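Local coordinates for microcin B17-processing protein McbD (Escherichia coli str. K-12 substr. MG1655, PDB 6GRH) that takes part in turning the inactive microcin B17 precursor into the active peptide antibiotic, as a member of the YcaO cyclodehydratase family, at residues T70-P81 with L119-V127; S237-L245 with L262-L273. The protein carries 1 engineered substitution. All coordinates share one frame; numbering follows the deposited sequence.

Contact 1 (70-81 with 119-127) and contact 2 (237-245 with 262-273) both belong to the YcaO family region, but they lie on opposite sides of the chain's centre. Their centres are 40 Å apart. Their nearest atoms are about 21 Å apart, so they do not touch. They follow in series along the chain, and each joins a strand to a helix, in two different sheets. Contact 1 lies farther out, about 24 Å from the chain centre to its own centre, against about 17 Å for contact 2. Partners in the assembly differ too: strand 121-125 reaches McbB, whereas the helix of contact 2 meets two McbC chains.

Contact 1: T70-P81 with L119-V127; sequences TGGQKTLYEMMP and LEQQEIPAV
Helix 76-79 sits over strand 121-125, which forms a beta-hairpin with strand 108-115, and Met-79 and Glu-123 join the two. The helix opens with a capping box made by Thr-75 and Glu-78. Its last residue, Met-79, offers its carbonyl to the strand: Glu-123 N donates to Met-79 O at 3.0 Å, with an N-H...O angle of 161°. The Met-79 side chain runs along the strand toward Pro-125 and crosses the Glu-123 side chain at about a right angle. Met-79 CG is anti to the backbone N (chi1 -173°), beside the carbonyl carbon, and lies against Glu-123 CB at 3.4 Å. Farther on, Met-79 SD rests on Pro-125 CD at 3.8 Å. Leu-76 meets the same proline ring from the helix, its CD2 3.7 Å from Pro-125 CG. Toward the start of strand 121-125, Met-80 CB packs on Gln-122 NE2 at 3.2 Å. That amide nitrogen also donates to Glu-123 O at 3.0 Å, from above the carbonyl plane, which ties the buried amide to its own strand. Pro-81 and Glu-120 approach from opposite directions, with Pro-81 CG 3.3 Å from Glu-120 OE2. Glu-123 OE2 makes a weak hydrogen bond to Thr-110 OG1 on strand 108-115. Lys-74 has two conformers, so its salt bridge may not be permanent: in one, Lys-74 NZ stands 2.7 Å from Glu-123 OE1, syn and 29° out of the carboxylate plane.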
loop_
_atom_site.group_PDB
_atom_site.type_symbol
_atom_site.label_atom_id
_atom_site.label_comp_id
_atom_site.label_asym_id
_atom_site.label_seq_id
_atom_site.Cartn_x
_atom_site.Cartn_y
_atom_site.Cartn_z
ATOM N N THR E 70 16.973 -46.289 14.333
ATOM C CA THR E 70 16.535 -47.698 14.308
ATOM C C THR E 70 15.936 -48.128 15.627
ATOM O O THR E 70 16.194 -47.538 16.659
ATOM C CB THR E 70 17.688 -48.641 13.967
ATOM O OG1 THR E 70 18.729 -48.510 14.944
ATOM C CG2 THR E 70 18.241 -48.276 12.601
ATOM N N GLY E 71 15.132 -49.178 15.585
ATOM C CA GLY E 71 14.314 -49.535 16.729
ATOM C C GLY E 71 14.818 -50.710 17.522
ATOM O O GLY E 71 14.056 -51.267 18.316
ATOM N N GLY E 72 16.084 -51.090 17.333
ATOM C CA GLY E 72 16.624 -52.286 17.966
ATOM C C GLY E 72 17.544 -53.056 17.039
ATOM O O GLY E 72 17.953 -52.562 15.973
ATOM N N GLN E 73 17.853 -54.277 17.452
ATOM C CA GLN E 73 18.834 -55.099 16.778
ATOM C C GLN E 73 18.390 -56.558 16.910
ATOM O O GLN E 73 18.199 -57.034 18.018
ATOM C CB GLN E 73 20.208 -54.874 17.414
ATOM C CG GLN E 73 21.349 -54.953 16.429
ATOM C CD GLN E 73 22.675 -54.602 17.051
ATOM O OE1 GLN E 73 22.969 -53.435 17.275
ATOM N NE2 GLN E 73 23.489 -55.600 17.310
ATOM N N LYS E 74 18.205 -57.234 15.777
ATOM C CA LYS E 74 17.696 -58.601 15.733
ATOM C C LYS E 74 18.263 -59.307 14.513
ATOM O O LYS E 74 18.675 -58.657 13.549
ATOM C CB LYS E 74 16.167 -58.617 15.621
ATOM C CG LYS E 74 15.410 -57.887 16.722
ATOM C CD LYS E 74 13.932 -58.245 16.670
ATOM C CE LYS E 74 13.120 -57.407 17.638
ATOM N NZ LYS E 74 11.669 -57.442 17.299
ATOM N N THR E 75 18.260 -60.640 14.552
ATOM C CA THR E 75 18.590 -61.455 13.381
ATOM C C THR E 75 17.387 -61.435 12.447
ATOM O O THR E 75 16.270 -61.077 12.853
ATOM C CB THR E 75 18.865 -62.940 13.730
ATOM O OG1 THR E 75 17.635 -63.579 14.106
ATOM C CG2 THR E 75 19.892 -63.080 14.841
ATOM N N LEU E 76 17.605 -61.853 11.207
ATOM C CA LEU E 76 16.534 -61.890 10.230
ATOM C C LEU E 76 15.359 -62.755 10.721
ATOM O O LEU E 76 14.207 -62.318 10.652
ATOM C CB LEU E 76 17.051 -62.361 8.868
ATOM C CG LEU E 76 18.035 -61.451 8.127
ATOM C CD1 LEU E 76 18.473 -62.085 6.814
ATOM C CD2 LEU E 76 17.461 -60.057 7.855
ATOM N N TYR E 77 15.650 -63.938 11.270
ATOM C CA TYR E 77 14.596 -64.866 11.727
ATOM C C TYR E 77 13.923 -64.489 13.048
ATOM O O TYR E 77 12.874 -65.036 13.366
ATOM C CB TYR E 77 15.121 -66.317 11.796
ATOM C CG TYR E 77 15.250 -66.987 10.445
ATOM C CD1 TYR E 77 16.356 -66.744 9.632
ATOM C CD2 TYR E 77 14.266 -67.876 9.982
ATOM C CE1 TYR E 77 16.482 -67.344 8.395
ATOM C CE2 TYR E 77 14.382 -68.485 8.741
ATOM C CZ TYR E 77 15.499 -68.218 7.953
ATOM O OH TYR E 77 15.642 -68.815 6.721
ATOM N N GLU E 78 14.520 -63.591 13.825
ATOM C CA GLU E 78 13.836 -62.977 14.991
ATOM C C GLU E 78 12.882 -61.851 14.562
ATOM O O GLU E 78 11.866 -61.583 15.215
ATOM C CB GLU E 78 14.860 -62.424 15.985
ATOM C CG GLU E 78 15.575 -63.518 16.777
ATOM C CD GLU E 78 16.985 -63.148 17.188
ATOM O OE1 GLU E 78 17.349 -61.944 17.192
ATOM O OE2 GLU E 78 17.747 -64.090 17.499
ATOM N N MET E 79 13.209 -61.242 13.430
ATOM C CA MET E 79 12.681 -59.955 12.991
ATOM C C MET E 79 11.388 -60.072 12.178
ATOM O O MET E 79 10.610 -59.119 12.120
ATOM C CB MET E 79 13.799 -59.315 12.152
ATOM C CG MET E 79 13.664 -57.918 11.672
ATOM S SD MET E 79 14.881 -57.548 10.389
ATOM C CE MET E 79 16.407 -57.789 11.283
ATOM N N MET E 80 11.187 -61.212 11.530
ATOM C CA MET E 80 10.091 -61.412 10.595
ATOM C C MET E 80 9.749 -62.890 10.510
ATOM O O MET E 80 10.478 -63.710 11.071
ATOM C CB MET E 80 10.488 -60.875 9.208
ATOM C CG MET E 80 11.642 -61.597 8.519
ATOM S SD MET E 80 12.257 -60.721 7.054
ATOM C CE MET E 80 13.288 -59.445 7.788
ATOM N N PRO E 81 8.641 -63.244 9.820
ATOM C CA PRO E 81 8.351 -64.659 9.546
ATOM C C PRO E 81 9.430 -65.385 8.728
ATOM O O PRO E 81 10.188 -64.749 7.999
ATOM C CB PRO E 81 7.030 -64.602 8.764
ATOM C CG PRO E 81 6.360 -63.378 9.275
ATOM C CD PRO E 81 7.476 -62.392 9.504
ATOM N N LEU E 119 -0.906 -57.271 5.833
ATOM C CA LEU E 119 -0.752 -56.276 6.899
ATOM C C LEU E 119 -0.084 -56.809 8.175
ATOM O O LEU E 119 -0.127 -56.140 9.207
ATOM C CB LEU E 119 -2.085 -55.565 7.224
ATOM C CG LEU E 119 -2.838 -55.018 6.005
ATOM C CD1 LEU E 119 -4.070 -54.255 6.470
ATOM C CD2 LEU E 119 -1.933 -54.139 5.144
ATOM N N GLU E 120 0.583 -57.958 8.082
ATOM C CA GLU E 120 1.284 -58.537 9.219
ATOM C C GLU E 120 2.478 -57.638 9.582
ATOM O O GLU E 120 3.337 -57.342 8.747
ATOM C CB GLU E 120 1.752 -59.972 8.915
ATOM C CG GLU E 120 2.717 -60.548 9.949
ATOM C CD GLU E 120 2.994 -62.038 9.790
ATOM O OE1 GLU E 120 2.723 -62.622 8.719
ATOM O OE2 GLU E 120 3.505 -62.633 10.755
ATOM N N GLN E 121 2.504 -57.214 10.835
ATOM C CA GLN E 121 3.549 -56.346 11.329
ATOM C C GLN E 121 4.834 -57.121 11.539
ATOM O O GLN E 121 4.815 -58.261 11.979
ATOM C CB GLN E 121 3.128 -55.703 12.637
ATOM C CG GLN E 121 1.911 -54.805 12.487
ATOM C CD GLN E 121 1.652 -54.017 13.743
ATOM O OE1 GLN E 121 2.434 -53.143 14.092
ATOM N NE2 GLN E 121 0.560 -54.333 14.443
ATOM N N GLN E 122 5.950 -56.483 11.209
ATOM C CA GLN E 122 7.268 -57.080 11.401
ATOM C C GLN E 122 8.340 -55.983 11.395
ATOM O O GLN E 122 8.027 -54.800 11.523
ATOM C CB GLN E 122 7.522 -58.131 10.315
ATOM C CG GLN E 122 7.561 -57.583 8.912
ATOM C CD GLN E 122 8.158 -58.574 7.944
ATOM O OE1 GLN E 122 7.516 -59.554 7.586
ATOM N NE2 GLN E 122 9.402 -58.331 7.520
ATOM N N GLU E 123 9.598 -56.383 11.283
ATOM C CA GLU E 123 10.676 -55.469 11.019
ATOM C C GLU E 123 11.476 -55.923 9.809
ATOM O O GLU E 123 11.433 -57.091 9.411
ATOM C CB GLU E 123 11.564 -55.330 12.258
ATOM C CG GLU E 123 10.897 -54.572 13.387
ATOM C CD GLU E 123 11.609 -54.709 14.711
ATOM O OE1 GLU E 123 11.919 -55.843 15.118
ATOM O OE2 GLU E 123 11.846 -53.675 15.363
ATOM N N ILE E 124 12.185 -54.978 9.217
ATOM C CA ILE E 124 13.103 -55.263 8.138
ATOM C C ILE E 124 14.436 -54.591 8.466
ATOM O O ILE E 124 14.494 -53.751 9.384
ATOM C CB ILE E 124 12.538 -54.827 6.774
ATOM C CG1 ILE E 124 12.250 -53.325 6.733
ATOM C CG2 ILE E 124 11.271 -55.629 6.454
ATOM C CD1 ILE E 124 11.783 -52.857 5.368
ATOM N N PRO E 125 15.520 -54.981 7.758
ATOM C CA PRO E 125 16.813 -54.371 8.055
ATOM C C PRO E 125 16.861 -52.899 7.737
ATOM O O PRO E 125 16.517 -52.490 6.627
ATOM C CB PRO E 125 17.782 -55.143 7.160
ATOM C CG PRO E 125 17.153 -56.476 7.039
ATOM C CD PRO E 125 15.691 -56.167 6.889
ATOM N N ALA E 126 17.307 -52.125 8.720
ATOM C CA ALA E 126 17.442 -50.686 8.591
ATOM C C ALA E 126 18.455 -50.285 7.518
ATOM O O ALA E 126 18.291 -49.223 6.876
ATOM C CB ALA E 126 17.839 -50.081 9.929
ATOM N N VAL E 127 19.475 -51.126 7.307
ATOM C CA VAL E 127 20.524 -50.840 6.325
ATOM C C VAL E 127 19.987 -50.627 4.888
ATOM O O VAL E 127 20.599 -49.924 4.080
ATOM C CB VAL E 127 21.599 -51.935 6.344
ATOM C CG1 VAL E 127 21.093 -53.228 5.694
ATOM C CG2 VAL E 127 22.893 -51.442 5.699
#

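Contact 2: S237-L245 with L262-L273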
loop_
_atom_site.group_PDB
_atom_site.type_symbol
_atom_site.label_atom_id
_atom_site.label_comp_id
_atom_site.label_asym_id
_atom_site.label_seq_id
_atom_site.Cartn_x
_atom_site.Cartn_y
_atom_site.Cartn_z
ATOM N N SER E 237 23.590 -27.271 -28.228
ATOM C CA SER E 237 22.805 -27.796 -27.102
ATOM C C SER E 237 23.722 -28.355 -26.010
ATOM O O SER E 237 24.615 -29.142 -26.304
ATOM C CB SER E 237 21.858 -28.905 -27.564
ATOM O OG SER E 237 20.918 -28.413 -28.500
ATOM N N ARG E 238 23.485 -27.958 -24.758
ATOM C CA ARG E 238 24.212 -28.498 -23.618
ATOM C C ARG E 238 23.698 -29.874 -23.219
ATOM O O ARG E 238 24.472 -30.712 -22.765
ATOM C CB ARG E 238 24.118 -27.554 -22.419
ATOM C CG ARG E 238 24.990 -26.307 -22.528
ATOM C CD ARG E 238 24.274 -25.135 -23.185
ATOM N NE ARG E 238 24.979 -23.863 -22.935
ATOM C CZ ARG E 238 24.501 -22.643 -23.191
ATOM N NH1 ARG E 238 23.279 -22.462 -23.705
ATOM N NH2 ARG E 238 25.257 -21.580 -22.920
ATOM N N ILE E 239 22.397 -30.106 -23.358
ATOM C CA ILE E 239 21.824 -31.407 -23.059
ATOM C C ILE E 239 21.763 -32.242 -24.332
ATOM O O ILE E 239 20.997 -31.937 -25.245
ATOM C CB ILE E 239 20.420 -31.297 -22.428
ATOM C CG1 ILE E 239 20.443 -30.387 -21.191
ATOM C CG2 ILE E 239 19.871 -32.677 -22.097
ATOM C CD1 ILE E 239 21.394 -30.791 -20.077
ATOM N N LYS E 240 22.574 -33.295 -24.374
ATOM C CA LYS E 240 22.616 -34.204 -25.498
ATOM C C LYS E 240 21.644 -35.370 -25.312
ATOM O O LYS E 240 21.285 -36.035 -26.291
ATOM C CB LYS E 240 24.030 -34.769 -25.659
ATOM C CG LYS E 240 25.157 -33.736 -25.645
ATOM C CD LYS E 240 24.991 -32.681 -26.724
ATOM C CE LYS E 240 26.223 -31.793 -26.793
ATOM N NZ LYS E 240 26.082 -30.740 -27.824
ATOM N N TYR E 241 21.258 -35.626 -24.062
ATOM C CA TYR E 241 20.444 -36.772 -23.689
ATOM C C TYR E 241 19.657 -36.444 -22.435
ATOM O O TYR E 241 20.187 -35.818 -21.517
ATOM C CB TYR E 241 21.325 -38.019 -23.444
ATOM C CG TYR E 241 20.655 -39.160 -22.692
ATOM C CD1 TYR E 241 19.745 -39.997 -23.326
ATOM C CD2 TYR E 241 20.933 -39.397 -21.352
ATOM C CE1 TYR E 241 19.123 -41.039 -22.649
ATOM C CE2 TYR E 241 20.315 -40.427 -20.658
ATOM C CZ TYR E 241 19.400 -41.251 -21.311
ATOM O OH TYR E 241 18.770 -42.294 -20.620
ATOM N N SER E 242 18.399 -36.884 -22.384
ATOM C CA SER E 242 17.651 -36.846 -21.129
ATOM C C SER E 242 16.567 -37.897 -21.140
ATOM O O SER E 242 16.294 -38.519 -22.170
ATOM C CB SER E 242 17.066 -35.447 -20.882
ATOM O OG SER E 242 16.628 -35.345 -19.547
ATOM N N THR E 243 15.956 -38.112 -19.988
ATOM C CA THR E 243 14.949 -39.149 -19.868
ATOM C C THR E 243 13.959 -38.796 -18.792
ATOM O O THR E 243 14.261 -38.014 -17.904
ATOM C CB THR E 243 15.581 -40.549 -19.607
ATOM O OG1 THR E 243 14.553 -41.547 -19.494
ATOM C CG2 THR E 243 16.402 -40.574 -18.352
ATOM N N GLY E 244 12.766 -39.347 -18.916
ATOM C CA GLY E 244 11.730 -39.225 -17.911
ATOM C C GLY E 244 10.977 -40.530 -17.810
ATOM O O GLY E 244 10.880 -41.287 -18.783
ATOM N N LEU E 245 10.447 -40.792 -16.630
ATOM C CA LEU E 245 9.749 -42.024 -16.360
ATOM C C LEU E 245 8.628 -41.769 -15.370
ATOM O O LEU E 245 8.819 -41.072 -14.368
ATOM C CB LEU E 245 10.715 -43.040 -15.771
ATOM C CG LEU E 245 10.150 -44.399 -15.340
ATOM C CD1 LEU E 245 9.592 -45.177 -16.526
ATOM C CD2 LEU E 245 11.262 -45.180 -14.676
ATOM N N LEU E 262 11.088 -35.652 -17.571
ATOM C CA LEU E 262 12.172 -35.373 -18.509
ATOM C C LEU E 262 12.571 -33.886 -18.507
ATOM O O LEU E 262 13.731 -33.556 -18.345
ATOM C CB LEU E 262 11.820 -35.856 -19.917
ATOM C CG LEU E 262 12.957 -35.861 -20.948
ATOM C CD1 LEU E 262 12.711 -36.886 -22.063
ATOM C CD2 LEU E 262 13.200 -34.470 -21.542
ATOM N N TRP E 263 11.599 -32.999 -18.686
ATOM C CA TRP E 263 11.868 -31.566 -18.667
ATOM C C TRP E 263 12.587 -31.124 -17.382
ATOM O O TRP E 263 13.553 -30.359 -17.422
ATOM C CB TRP E 263 10.570 -30.784 -18.822
ATOM C CG TRP E 263 10.814 -29.326 -18.823
ATOM C CD1 TRP E 263 11.256 -28.578 -19.855
ATOM C CD2 TRP E 263 10.679 -28.456 -17.712
ATOM N NE1 TRP E 263 11.398 -27.265 -19.454
ATOM C CE2 TRP E 263 11.044 -27.168 -18.142
ATOM C CE3 TRP E 263 10.287 -28.646 -16.384
ATOM C CZ2 TRP E 263 11.011 -26.051 -17.302
ATOM C CZ3 TRP E 263 10.257 -27.536 -15.529
ATOM C CH2 TRP E 263 10.617 -26.252 -15.996
ATOM N N GLN E 264 12.109 -31.619 -16.247
ATOM C CA GLN E 264 12.761 -31.357 -14.978
ATOM C C GLN E 264 14.238 -31.764 -14.972
ATOM O O GLN E 264 15.088 -30.974 -14.575
ATOM C CB GLN E 264 11.997 -32.024 -13.823
ATOM C CG GLN E 264 12.571 -31.595 -12.481
ATOM C CD GLN E 264 11.844 -32.139 -11.263
ATOM O OE1 GLN E 264 11.846 -31.494 -10.215
ATOM N NE2 GLN E 264 11.264 -33.328 -11.373
ATOM N N SER E 265 14.567 -32.977 -15.422
ATOM C CA SER E 265 15.977 -33.403 -15.439
ATOM C C SER E 265 16.758 -32.622 -16.457
ATOM O O SER E 265 17.877 -32.273 -16.216
ATOM C CB SER E 265 16.112 -34.890 -15.749
ATOM O OG SER E 265 15.481 -35.623 -14.720
ATOM N N TYR E 266 16.148 -32.357 -17.606
ATOM C CA TYR E 266 16.783 -31.569 -18.668
ATOM C C TYR E 266 17.169 -30.187 -18.148
ATOM O O TYR E 266 18.324 -29.761 -18.304
ATOM C CB TYR E 266 15.798 -31.428 -19.820
ATOM C CG TYR E 266 16.256 -30.692 -21.046
ATOM C CD1 TYR E 266 16.406 -29.309 -21.050
ATOM C CD2 TYR E 266 16.443 -31.369 -22.233
ATOM C CE1 TYR E 266 16.803 -28.629 -22.192
ATOM C CE2 TYR E 266 16.827 -30.702 -23.383
ATOM C CZ TYR E 266 17.005 -29.332 -23.356
ATOM O OH TYR E 266 17.367 -28.663 -24.483
ATOM N N ILE E 267 16.210 -29.482 -17.543
ATOM C CA ILE E 267 16.460 -28.107 -17.146
ATOM C C ILE E 267 17.397 -27.981 -15.934
ATOM O O ILE E 267 18.217 -27.057 -15.903
ATOM C CB ILE E 267 15.145 -27.299 -16.974
ATOM C CG1 ILE E 267 15.426 -25.814 -17.158
ATOM C CG2 ILE E 267 14.475 -27.579 -15.641
ATOM C CD1 ILE E 267 15.856 -25.456 -18.559
ATOM N N CYS E 268 17.312 -28.903 -14.967
ATOM C CA CYS E 268 18.242 -28.877 -13.821
ATOM C C CYS E 268 19.680 -29.052 -14.265
ATOM O O CYS E 268 20.552 -28.276 -13.879
ATOM C CB CYS E 268 17.882 -29.918 -12.766
ATOM S SG CYS E 268 16.349 -29.454 -11.902
ATOM N N LEU E 269 19.931 -30.053 -15.109
ATOM C CA LEU E 269 21.277 -30.229 -15.640
ATOM C C LEU E 269 21.691 -29.070 -16.551
ATOM O O LEU E 269 22.816 -28.598 -16.458
ATOM C CB LEU E 269 21.428 -31.566 -16.354
ATOM C CG LEU E 269 22.822 -31.904 -16.882
ATOM C CD1 LEU E 269 23.935 -31.665 -15.868
ATOM C CD2 LEU E 269 22.800 -33.360 -17.312
ATOM N N HIS E 270 20.781 -28.575 -17.385
ATOM C CA HIS E 270 21.082 -27.406 -18.243
ATOM C C HIS E 270 21.535 -26.201 -17.402
ATOM O O HIS E 270 22.518 -25.557 -17.746
ATOM C CB HIS E 270 19.868 -27.009 -19.101
ATOM C CG HIS E 270 20.118 -25.832 -19.984
ATOM N ND1 HIS E 270 20.729 -25.942 -21.213
ATOM C CD2 HIS E 270 19.869 -24.514 -19.801
ATOM C CE1 HIS E 270 20.831 -24.742 -21.756
ATOM N NE2 HIS E 270 20.323 -23.857 -20.915
ATOM N N ASN E 271 20.834 -25.951 -16.297
ATOM C CA ASN E 271 21.118 -24.811 -15.440
ATOM C C ASN E 271 22.400 -24.967 -14.628
ATOM O O ASN E 271 23.110 -23.976 -14.387
ATOM C CB ASN E 271 19.951 -24.538 -14.497
ATOM C CG ASN E 271 18.790 -23.853 -15.198
ATOM O OD1 ASN E 271 18.951 -23.258 -16.267
ATOM N ND2 ASN E 271 17.630 -23.917 -14.590
ATOM N N PHE E 272 22.667 -26.205 -14.215
ATOM C CA PHE E 272 23.963 -26.585 -13.650
ATOM C C PHE E 272 25.092 -26.242 -14.650
ATOM O O PHE E 272 26.073 -25.553 -14.293
ATOM C CB PHE E 272 23.955 -28.079 -13.276
ATOM C CG PHE E 272 25.203 -28.530 -12.583
ATOM C CD1 PHE E 272 26.324 -28.890 -13.316
ATOM C CD2 PHE E 272 25.274 -28.530 -11.192
ATOM C CE1 PHE E 272 27.501 -29.275 -12.672
ATOM C CE2 PHE E 272 26.445 -28.918 -10.546
ATOM C CZ PHE E 272 27.556 -29.282 -11.285
ATOM N N LEU E 273 24.928 -26.653 -15.909
ATOM C CA LEU E 273 25.972 -26.433 -16.923
ATOM C C LEU E 273 26.183 -24.975 -17.365
ATOM O O LEU E 273 27.306 -24.588 -17.633
ATOM C CB LEU E 273 25.748 -27.326 -18.155
ATOM C CG LEU E 273 25.817 -28.840 -17.928
ATOM C CD1 LEU E 273 25.219 -29.562 -19.127
ATOM C CD2 LEU E 273 27.250 -29.301 -17.690
HETATM O O HOH W 1 20.671 -27.698 -23.481
HETATM O O HOH W 2 19.161 -30.102 -26.074
HETATM O O HOH W 3 14.168 -38.110 -15.033
#
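Ile-239, Leu-262 and Arg-238 carry this beta-alpha packing, in which helix 251-275 folds back on strand 241-248, the strand just before it. The two short axes come within 6.7 Å and run in roughly opposite directions, 144° between them. Ile-239, in the loop leading into the strand, points at the helix. Its CG1 lies over the centre of the Tyr-266 ring at 4.0 Å, a CH-pi contact only 2° off the ring normal. The other branch, CG2, meets Tyr-266 CD2. Ile-239 CD1 packs on Leu-269 CG at 3.7 Å and also nears Leu-273 CD1. Water 2 donates to both Ile-239 O and Tyr-266 OH, and the hydroxyl is also hydrogen-bonded to Gly-65 O of an McbC chain.

At the other end, Leu-262 lies along the strand. With chi1 at -169°, its CG sits beside the carbonyl carbon and its CD2 packs on Ser-242 CB at 4.0 Å. Gly-244 lets the backbones close in, with Gly-244 CA 3.6 Å from Leu-262 N. A CA-H...O contact joins Leu-262 CA to Thr-243 O at 3.4 Å.

Arg-238 CD packs obliquely on His-270 CE1 at 3.7 Å. Arg-238 NH1 is hydrogen-bonded to Ser-2 O and His-270 NE2 to Glu-5 OE1, both of a second McbC chain. The ring's second nitrogen, His-270 ND1, is hydrogen-bonded to water 1, which accepts from Ile-239 N at 3.0 Å.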